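Local coordinates for protein endolysin (Clostridium phage phiCD27, PDB 3QAY) that probably cleaves the amide bond between N-acetylmuramic acid and L-alanine in the cell wall of Clostridium difficile, using a zinc-dependent amidase domain, at residues D40-E45 / E172-K177; V98-N103 / R123-D128; D114-V119 / A167-E172. One frame throughout, in Å; residues are numbered along the deposited sequence.

Contact 1: D40-E45 / E172-K177; sequences DTFRKE and EGVLNK. With PO4 (phosphate ion), chain G.
The ring of Phe-42 meets the end of helix 152-175 with its rim: CB of Val-174 lies in the ring plane, 3.9 Å from CZ, and CG1 of Val-174 comes equally close to CE1. Leu-175 reaches the same edge, its CG 4.1 Å from Phe-42 CE1, while Val-171, one turn earlier, also packs on the ring. The other flat group, the guanidinium of Arg-43, is held in its own plane at two places. NH1 of Arg-43 gives a bent bond to OD1 of Asp-40 (2.9 Å), one turn back in the helix, and its NH2 binds O2 of a phosphate ion, probably from the crystallisation liquor, at 2.7 Å. NH2 also bonds to the backbone O of Val-49. Helices 27-44 and 152-175 thus meet by their C-terminal ends beside the sheet of the amidase fold, where Ile-82 and Leu-80 of strand 80-87 touch Phe-42 and Val-174. The second helix closes in a Schellman motif, with Asn-176 at positive phi (56°) and Lys-177 N bonded to Glu-172 O. Past that turn, the extended chain of Lys-177 carries NZ to the anti lone pair of Glu-45 OE1, a salt bridge of 3.0 Å. Glu-45 is folded at chi2 (-54°), and its CG rests 3.9 Å from Leu-175 CD1. A water joins Lys-177 NZ to the backbone O of Glu-45 as well, a second link between the same two residues.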
loop_
_atom_site.group_PDB
_atom_site.type_symbol
_atom_site.label_atom_id
_atom_site.label_comp_id
_atom_site.label_asym_id
_atom_site.label_seq_id
_atom_site.Cartn_x
_atom_site.Cartn_y
_atom_site.Cartn_z
ATOM N N ASP A 40 4.984 9.422 -7.933
ATOM C CA ASP A 40 6.038 10.216 -8.560
ATOM C C ASP A 40 7.331 9.424 -8.751
ATOM O O ASP A 40 8.051 9.623 -9.736
ATOM C CB ASP A 40 6.328 11.474 -7.730
ATOM C CG ASP A 40 5.287 12.563 -7.920
ATOM O OD1 ASP A 40 4.471 12.478 -8.860
ATOM O OD2 ASP A 40 5.302 13.521 -7.121
ATOM N N THR A 41 7.630 8.537 -7.811
ATOM C CA THR A 41 8.814 7.687 -7.924
ATOM C C THR A 41 8.671 6.726 -9.113
ATOM O O THR A 41 9.618 6.549 -9.888
ATOM C CB THR A 41 9.090 6.930 -6.610
ATOM O OG1 THR A 41 9.121 7.869 -5.526
ATOM C CG2 THR A 41 10.420 6.204 -6.674
ATOM N N PHE A 42 7.485 6.138 -9.275
ATOM C CA PHE A 42 7.188 5.333 -10.466
ATOM C C PHE A 42 7.261 6.174 -11.739
ATOM O O PHE A 42 7.795 5.722 -12.745
ATOM C CB PHE A 42 5.801 4.688 -10.389
ATOM C CG PHE A 42 5.765 3.400 -9.620
ATOM C CD1 PHE A 42 6.397 2.267 -10.113
ATOM C CD2 PHE A 42 5.061 3.307 -8.424
ATOM C CE1 PHE A 42 6.364 1.076 -9.420
ATOM C CE2 PHE A 42 5.013 2.116 -7.720
ATOM C CZ PHE A 42 5.664 0.994 -8.220
ATOM N N ARG A 43 6.716 7.388 -11.686
ATOM C CA ARG A 43 6.642 8.246 -12.869
ATOM C C ARG A 43 8.023 8.635 -13.387
ATOM O O ARG A 43 8.243 8.698 -14.602
ATOM C CB ARG A 43 5.807 9.494 -12.574
ATOM C CG ARG A 43 4.325 9.213 -12.415
ATOM C CD ARG A 43 3.547 10.478 -12.097
ATOM N NE ARG A 43 2.138 10.179 -11.825
ATOM C CZ ARG A 43 1.451 10.578 -10.753
ATOM N NH1 ARG A 43 2.003 11.338 -9.816
ATOM N NH2 ARG A 43 0.175 10.225 -10.629
ATOM N N LYS A 44 8.954 8.872 -12.466
ATOM C CA LYS A 44 10.346 9.166 -12.811
ATOM C C LYS A 44 10.965 8.064 -13.681
ATOM O O LYS A 44 11.818 8.340 -14.528
ATOM C CB LYS A 44 11.182 9.365 -11.542
ATOM C CG LYS A 44 12.559 9.984 -11.786
ATOM C CD LYS A 44 13.235 10.392 -10.481
ATOM C CE LYS A 44 14.394 11.361 -10.720
ATOM N NZ LYS A 44 14.990 11.854 -9.434
ATOM N N GLU A 45 10.526 6.823 -13.475
ATOM C CA GLU A 45 11.000 5.689 -14.268
ATOM C C GLU A 45 10.156 5.446 -15.529
ATOM O O GLU A 45 10.354 4.448 -16.218
ATOM C CB GLU A 45 11.037 4.421 -13.407
ATOM C CG GLU A 45 11.755 4.585 -12.080
ATOM C CD GLU A 45 13.160 5.135 -12.227
ATOM O OE1 GLU A 45 13.953 4.545 -12.988
ATOM O OE2 GLU A 45 13.467 6.155 -11.571
ATOM N N GLU A 172 11.720 -0.024 -6.500
ATOM C CA GLU A 172 12.810 -0.935 -6.870
ATOM C C GLU A 172 12.332 -2.384 -6.875
ATOM O O GLU A 172 12.663 -3.155 -7.785
ATOM C CB GLU A 172 14.011 -0.777 -5.936
ATOM C CG GLU A 172 14.813 0.488 -6.184
ATOM C CD GLU A 172 16.116 0.536 -5.400
ATOM O OE1 GLU A 172 16.249 -0.183 -4.384
ATOM O OE2 GLU A 172 17.009 1.304 -5.805
ATOM N N GLY A 173 11.547 -2.742 -5.859
ATOM C CA GLY A 173 10.966 -4.073 -5.747
ATOM C C GLY A 173 10.026 -4.406 -6.886
ATOM O O GLY A 173 10.182 -5.429 -7.539
ATOM N N VAL A 174 9.045 -3.544 -7.127
ATOM C CA VAL A 174 8.064 -3.786 -8.197
ATOM C C VAL A 174 8.754 -3.863 -9.563
ATOM O O VAL A 174 8.499 -4.779 -10.347
ATOM C CB VAL A 174 6.960 -2.707 -8.197
ATOM C CG1 VAL A 174 6.100 -2.797 -9.450
ATOM C CG2 VAL A 174 6.100 -2.835 -6.938
ATOM N N LEU A 175 9.659 -2.925 -9.818
ATOM C CA LEU A 175 10.308 -2.823 -11.120
ATOM C C LEU A 175 11.483 -3.789 -11.299
ATOM O O LEU A 175 11.969 -3.966 -12.421
ATOM C CB LEU A 175 10.768 -1.384 -11.368
ATOM C CG LEU A 175 9.658 -0.330 -11.413
ATOM C CD1 LEU A 175 10.260 1.045 -11.688
ATOM C CD2 LEU A 175 8.588 -0.681 -12.456
ATOM N N ASN A 176 11.926 -4.416 -10.209
ATOM C CA ASN A 176 13.059 -5.358 -10.240
ATOM C C ASN A 176 14.318 -4.719 -10.809
ATOM O O ASN A 176 14.964 -5.264 -11.700
ATOM C CB ASN A 176 12.707 -6.641 -11.013
ATOM C CG ASN A 176 13.682 -7.796 -10.730
ATOM O OD1 ASN A 176 14.548 -7.702 -9.863
ATOM N ND2 ASN A 176 13.532 -8.887 -11.467
ATOM N N LYS A 177 14.655 -3.552 -10.289
ATOM C CA LYS A 177 15.896 -2.887 -10.649
ATOM C C LYS A 177 16.298 -1.934 -9.545
ATOM O O LYS A 177 15.516 -1.659 -8.633
ATOM C CB LYS A 177 15.761 -2.141 -11.981
ATOM C CG LYS A 177 14.699 -1.052 -12.013
ATOM C CD LYS A 177 14.759 -0.269 -13.320
ATOM C CE LYS A 177 14.041 1.072 -13.200
ATOM N NZ LYS A 177 14.231 1.928 -14.404
HETATM P P PO4 G . -3.026 11.177 -9.558
HETATM O O1 PO4 G . -3.865 12.048 -8.659
HETATM O O2 PO4 G . -1.785 10.772 -8.799
HETATM O O3 PO4 G . -3.820 9.972 -9.995
HETATM O O4 PO4 G . -2.631 11.938 -10.800
HETATM O O HOH W 1 12.364 3.002 -16.587
#

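Contact 2: V98-N103 / R123-D128; sequences VLYYSN and RGAKLD
Tyr-100 and Lys-126 share one of three backbone hydrogen bonds between 98-103 and 123-128, which pair in parallel: Tyr-100 N donates to Lys-126 O at 3.0 Å. On one side of it Lys-126 N is bonded to Val-98 O (2.9 Å), and on the other Asp-128 N donates to Tyr-100 O, with an N-H...O angle of 169°. The amide and carbonyl of Tyr-100 and of Lys-126 are therefore all used between these two strands. Leu-99 faces the other way with its backbone and bonds to Leu-143 of strand 140-148, as expected for a strand inside the sheet. With CG between its backbone N and carbonyl carbon (chi1 68°), Tyr-100 lays its ring across the neighbouring strand. CA of Leu-127 sits over one face, offset toward the rim; CE2 of Tyr-100 approaches CB of Ala-125 to 3.9 Å, while CD1 of Leu-127 touches CE1 at 3.6 Å. The Tyr-100 hydroxyl shares a water with Ala-125 O, 2.6 Å from OH. On the other face of the sheet, CD2 of Leu-99 packs on CB of Lys-126 (3.7 Å), whose amine goes to Glu-97. Helix 103-116 connects the two strands in a beta-alpha-beta crossover and packs on the face carrying Val-98 and Tyr-100; strand 122-127 is one of the two edge strands. Resting on main-chain bonds, the pairing probably depends little on side chains.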
loop_
_atom_site.group_PDB
_atom_site.type_symbol
_atom_site.label_atom_id
_atom_site.label_comp_id
_atom_site.label_asym_id
_atom_site.label_seq_id
_atom_site.Cartn_x
_atom_site.Cartn_y
_atom_site.Cartn_z
ATOM N N VAL A 98 3.744 -8.159 2.532
ATOM C CA VAL A 98 2.977 -7.868 1.319
ATOM C C VAL A 98 2.010 -9.021 1.012
ATOM O O VAL A 98 2.426 -10.179 0.905
ATOM C CB VAL A 98 3.905 -7.599 0.103
ATOM C CG1 VAL A 98 3.091 -7.389 -1.171
ATOM C CG2 VAL A 98 4.821 -6.398 0.373
ATOM N N LEU A 99 0.724 -8.692 0.877
ATOM C CA LEU A 99 -0.305 -9.696 0.599
ATOM C C LEU A 99 -0.578 -9.761 -0.898
ATOM O O LEU A 99 -0.609 -8.729 -1.577
ATOM C CB LEU A 99 -1.589 -9.387 1.377
ATOM C CG LEU A 99 -1.387 -9.074 2.865
ATOM C CD1 LEU A 99 -2.727 -8.910 3.590
ATOM C CD2 LEU A 99 -0.549 -10.153 3.536
ATOM N N TYR A 100 -0.747 -10.976 -1.413
ATOM C CA TYR A 100 -0.918 -11.188 -2.846
ATOM C C TYR A 100 -1.962 -12.276 -3.112
ATOM O O TYR A 100 -2.390 -12.988 -2.189
ATOM C CB TYR A 100 0.418 -11.555 -3.498
ATOM C CG TYR A 100 0.924 -12.912 -3.078
ATOM C CD1 TYR A 100 0.573 -14.054 -3.787
ATOM C CD2 TYR A 100 1.741 -13.059 -1.961
ATOM C CE1 TYR A 100 1.024 -15.306 -3.400
ATOM C CE2 TYR A 100 2.204 -14.310 -1.570
ATOM C CZ TYR A 100 1.841 -15.428 -2.299
ATOM O OH TYR A 100 2.282 -16.670 -1.915
ATOM N N TYR A 101 -2.352 -12.390 -4.381
ATOM C CA TYR A 101 -3.450 -13.271 -4.804
ATOM C C TYR A 101 -3.023 -14.369 -5.768
ATOM O O TYR A 101 -3.630 -15.429 -5.787
ATOM C CB TYR A 101 -4.556 -12.439 -5.460
ATOM C CG TYR A 101 -5.826 -13.214 -5.751
ATOM C CD1 TYR A 101 -6.714 -13.516 -4.740
ATOM C CD2 TYR A 101 -6.122 -13.649 -7.036
ATOM C CE1 TYR A 101 -7.874 -14.228 -4.983
ATOM C CE2 TYR A 101 -7.282 -14.367 -7.300
ATOM C CZ TYR A 101 -8.156 -14.652 -6.259
ATOM O OH TYR A 101 -9.314 -15.348 -6.488
ATOM N N SER A 102 -1.990 -14.110 -6.567
ATOM C CA SER A 102 -1.597 -15.003 -7.654
ATOM C C SER A 102 -0.088 -15.221 -7.685
ATOM O O SER A 102 0.664 -14.583 -6.947
ATOM C CB SER A 102 -2.027 -14.389 -8.981
ATOM O OG SER A 102 -1.417 -13.120 -9.150
ATOM N N ASN A 103 0.352 -16.114 -8.564
ATOM C CA ASN A 103 1.780 -16.340 -8.759
ATOM C C ASN A 103 2.490 -15.086 -9.275
ATOM O O ASN A 103 3.640 -14.829 -8.915
ATOM C CB ASN A 103 2.029 -17.524 -9.704
ATOM C CG ASN A 103 1.711 -18.873 -9.062
ATOM O OD1 ASN A 103 1.784 -19.037 -7.840
ATOM N ND2 ASN A 103 1.366 -19.848 -9.892
ATOM N N ARG A 123 8.834 -9.747 7.070
ATOM C CA ARG A 123 7.843 -10.727 7.532
ATOM C C ARG A 123 7.445 -11.713 6.432
ATOM O O ARG A 123 6.846 -12.744 6.721
ATOM C CB ARG A 123 6.589 -10.027 8.080
ATOM C CG ARG A 123 6.865 -9.109 9.271
ATOM C CD ARG A 123 5.686 -8.183 9.571
ATOM N NE ARG A 123 4.496 -8.907 10.022
ATOM C CZ ARG A 123 4.290 -9.360 11.257
ATOM N NH1 ARG A 123 5.195 -9.179 12.217
ATOM N NH2 ARG A 123 3.163 -10.010 11.537
ATOM N N GLY A 124 7.760 -11.381 5.182
ATOM C CA GLY A 124 7.514 -12.262 4.035
ATOM C C GLY A 124 6.236 -11.949 3.264
ATOM O O GLY A 124 5.313 -11.333 3.794
ATOM N N ALA A 125 6.203 -12.368 2.000
ATOM C CA ALA A 125 5.006 -12.267 1.164
ATOM C C ALA A 125 4.001 -13.325 1.604
ATOM O O ALA A 125 4.380 -14.454 1.901
ATOM C CB ALA A 125 5.364 -12.469 -0.297
ATOM N N LYS A 126 2.722 -12.964 1.642
ATOM C CA LYS A 126 1.692 -13.865 2.160
ATOM C C LYS A 126 0.486 -13.904 1.237
ATOM O O LYS A 126 -0.019 -12.864 0.824
ATOM C CB LYS A 126 1.258 -13.427 3.562
ATOM C CG LYS A 126 2.404 -13.363 4.557
ATOM C CD LYS A 126 1.944 -12.896 5.921
ATOM C CE LYS A 126 3.122 -12.788 6.881
ATOM N NZ LYS A 126 2.656 -12.575 8.279
ATOM N N LEU A 127 0.043 -15.113 0.907
ATOM C CA LEU A 127 -1.138 -15.314 0.080
ATOM C C LEU A 127 -2.386 -15.066 0.920
ATOM O O LEU A 127 -2.507 -15.608 2.021
ATOM C CB LEU A 127 -1.156 -16.741 -0.472
ATOM C CG LEU A 127 -2.351 -17.156 -1.339
ATOM C CD1 LEU A 127 -2.366 -16.392 -2.650
ATOM C CD2 LEU A 127 -2.330 -18.660 -1.583
ATOM N N ASP A 128 -3.290 -14.227 0.411
ATOM C CA ASP A 128 -4.604 -14.041 1.021
ATOM C C ASP A 128 -5.649 -13.807 -0.065
ATOM O O ASP A 128 -5.711 -12.733 -0.655
ATOM C CB ASP A 128 -4.600 -12.880 2.023
ATOM C CG ASP A 128 -5.870 -12.831 2.873
ATOM O OD1 ASP A 128 -6.809 -13.607 2.598
ATOM O OD2 ASP A 128 -5.938 -12.007 3.816
HETATM O O HOH W 2 3.940 -16.980 0.047
#

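Contact 3: D114-V119 / A167-E172; sequences DKLGTV and AKLIVE
Lys-115 makes the first touch on helix 152-175, setting its CB 3.2 Å from the carbonyl O of Leu-169. A bend at chi2 (-67°) turns the chain across the helix, and CD and CE pass beside CB of Glu-172. NZ of Lys-115 ends 2.9 Å from OE1 of Glu-172, in a salt bridge that approaches from above the carboxylate plane, 50° out of it. Asn-178 OD1 also accepts from this amine, and the other carboxylate oxygen, OE2, takes the backbone N of Ile-179, so the pair is tied to the chain's C-terminal tail. Leu-116, next in line, is buried and extends its CD2 to 4.2 Å from CB of Leu-169. Farther on the chain turns, bringing Val-119 back over the same leucine. The touch of the Thr-118 methyl on Leu-169 is doubtful, but CG2 of Val-119 is firmly placed 4.0 Å from CD1 of Leu-169, the two side chains crossing at about a right angle. Leu-169 is thus held from several sides, with Leu-161 of its own helix adding to the cluster. Helices 103-116 and 152-175 are in this way joined through the C-terminal part of each. Leu-169 supplies the apolar part, while the carboxylate of the buried Glu-172 is paired with a lysine and a backbone amide, which would probably favour its charged form.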
loop_
_atom_site.group_PDB
_atom_site.type_symbol
_atom_site.label_atom_id
_atom_site.label_comp_id
_atom_site.label_asym_id
_atom_site.label_seq_id
_atom_site.Cartn_x
_atom_site.Cartn_y
_atom_site.Cartn_z
ATOM N N ASP A 114 11.721 -7.998 0.122
ATOM C CA ASP A 114 13.177 -8.007 0.237
ATOM C C ASP A 114 13.737 -6.592 0.328
ATOM O O ASP A 114 14.648 -6.339 1.118
ATOM C CB ASP A 114 13.823 -8.757 -0.930
ATOM C CG ASP A 114 13.767 -10.260 -0.762
ATOM O OD1 ASP A 114 13.603 -10.740 0.378
ATOM O OD2 ASP A 114 13.901 -10.968 -1.780
ATOM N N LYS A 115 13.190 -5.676 -0.472
ATOM C CA LYS A 115 13.645 -4.285 -0.459
ATOM C C LYS A 115 13.320 -3.587 0.859
ATOM O O LYS A 115 14.203 -3.027 1.502
ATOM C CB LYS A 115 13.071 -3.515 -1.660
ATOM C CG LYS A 115 13.833 -3.771 -2.956
ATOM C CD LYS A 115 15.246 -3.204 -2.886
ATOM C CE LYS A 115 16.061 -3.546 -4.110
ATOM N NZ LYS A 115 17.359 -2.819 -4.116
ATOM N N LEU A 116 12.060 -3.637 1.272
ATOM C CA LEU A 116 11.687 -3.128 2.590
ATOM C C LEU A 116 12.499 -3.828 3.687
ATOM O O LEU A 116 12.865 -3.200 4.674
ATOM C CB LEU A 116 10.180 -3.290 2.836
ATOM C CG LEU A 116 9.292 -2.346 2.012
ATOM C CD1 LEU A 116 7.829 -2.772 2.073
ATOM C CD2 LEU A 116 9.436 -0.908 2.479
ATOM N N GLY A 117 12.793 -5.115 3.480
ATOM C CA GLY A 117 13.579 -5.926 4.410
ATOM C C GLY A 117 14.980 -5.416 4.701
ATOM O O GLY A 117 15.602 -5.820 5.682
ATOM N N THR A 118 15.478 -4.530 3.846
ATOM C CA THR A 118 16.763 -3.877 4.056
ATOM C C THR A 118 16.747 -2.895 5.240
ATOM O O THR A 118 17.805 -2.539 5.775
ATOM C CB THR A 118 17.182 -3.123 2.781
ATOM O OG1 THR A 118 18.603 -2.931 2.779
ATOM C CG2 THR A 118 16.473 -1.783 2.697
ATOM N N VAL A 119 15.548 -2.458 5.633
ATOM C CA VAL A 119 15.358 -1.500 6.729
ATOM C C VAL A 119 14.467 -2.052 7.851
ATOM O O VAL A 119 14.772 -1.889 9.032
ATOM C CB VAL A 119 14.733 -0.201 6.195
ATOM C CG1 VAL A 119 14.435 0.763 7.330
ATOM C CG2 VAL A 119 15.667 0.432 5.156
ATOM N N ALA A 167 9.177 4.872 -0.668
ATOM C CA ALA A 167 8.761 4.782 -2.067
ATOM C C ALA A 167 9.823 4.100 -2.930
ATOM O O ALA A 167 9.517 3.187 -3.697
ATOM C CB ALA A 167 8.444 6.170 -2.617
ATOM N N LYS A 168 11.070 4.534 -2.787
ATOM C CA LYS A 168 12.158 3.993 -3.600
ATOM C C LYS A 168 12.286 2.481 -3.430
ATOM O O LYS A 168 12.516 1.770 -4.406
ATOM C CB LYS A 168 13.482 4.683 -3.266
ATOM C CG LYS A 168 14.651 4.310 -4.184
ATOM C CD LYS A 168 15.913 5.117 -3.837
ATOM C CE LYS A 168 17.111 4.718 -4.718
ATOM N NZ LYS A 168 18.405 4.736 -3.959
ATOM N N LEU A 169 12.124 1.994 -2.200
ATOM C CA LEU A 169 12.252 0.557 -1.921
ATOM C C LEU A 169 11.118 -0.237 -2.572
ATOM O O LEU A 169 11.344 -1.301 -3.154
ATOM C CB LEU A 169 12.297 0.296 -0.411
ATOM C CG LEU A 169 13.565 0.758 0.319
ATOM C CD1 LEU A 169 13.446 0.524 1.828
ATOM C CD2 LEU A 169 14.789 0.040 -0.237
ATOM N N ILE A 170 9.908 0.303 -2.494
ATOM C CA ILE A 170 8.743 -0.317 -3.117
ATOM C C ILE A 170 8.875 -0.336 -4.631
ATOM O O ILE A 170 8.582 -1.341 -5.267
ATOM C CB ILE A 170 7.445 0.430 -2.768
ATOM C CG1 ILE A 170 7.121 0.273 -1.277
ATOM C CG2 ILE A 170 6.298 -0.080 -3.641
ATOM C CD1 ILE A 170 5.922 1.082 -0.799
ATOM N N VAL A 171 9.308 0.783 -5.201
ATOM C CA VAL A 171 9.460 0.902 -6.649
ATOM C C VAL A 171 10.573 -0.019 -7.172
ATOM O O VAL A 171 10.386 -0.728 -8.166
ATOM C CB VAL A 171 9.728 2.361 -7.062
ATOM C CG1 VAL A 171 10.000 2.461 -8.564
ATOM C CG2 VAL A 171 8.548 3.241 -6.669
ATOM N N GLU A 172 11.720 -0.024 -6.500
ATOM C CA GLU A 172 12.810 -0.935 -6.870
ATOM C C GLU A 172 12.332 -2.384 -6.875
ATOM O O GLU A 172 12.663 -3.155 -7.785
ATOM C CB GLU A 172 14.011 -0.777 -5.936
ATOM C CG GLU A 172 14.813 0.488 -6.184
ATOM C CD GLU A 172 16.116 0.536 -5.400
ATOM O OE1 GLU A 172 16.249 -0.183 -4.384
ATOM O OE2 GLU A 172 17.009 1.304 -5.805
#

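In the fold
Contacts 1 and 3 both draw on helix 152-175, share Glu-172 and touch each other: Thr-41 and Phe-42 of contact 1 pack against Ala-167 and Val-171 of contact 3. That helix is thus clasped by helix 27-44 in one and helix 103-116 in the other. Both are partly buried, with apolar side chains and one lysine-glutamate salt bridge each. Contact 2 lies at the surface, about 20 Å from contact 1 between centres, and works mainly by backbone hydrogen bonds at the margin of the sheet. It is linked to contact 3 through helix 103-116, the connection between its two strands. In contact 2 the side chain of Leu-99 lies about 9 Å from the zinc ion.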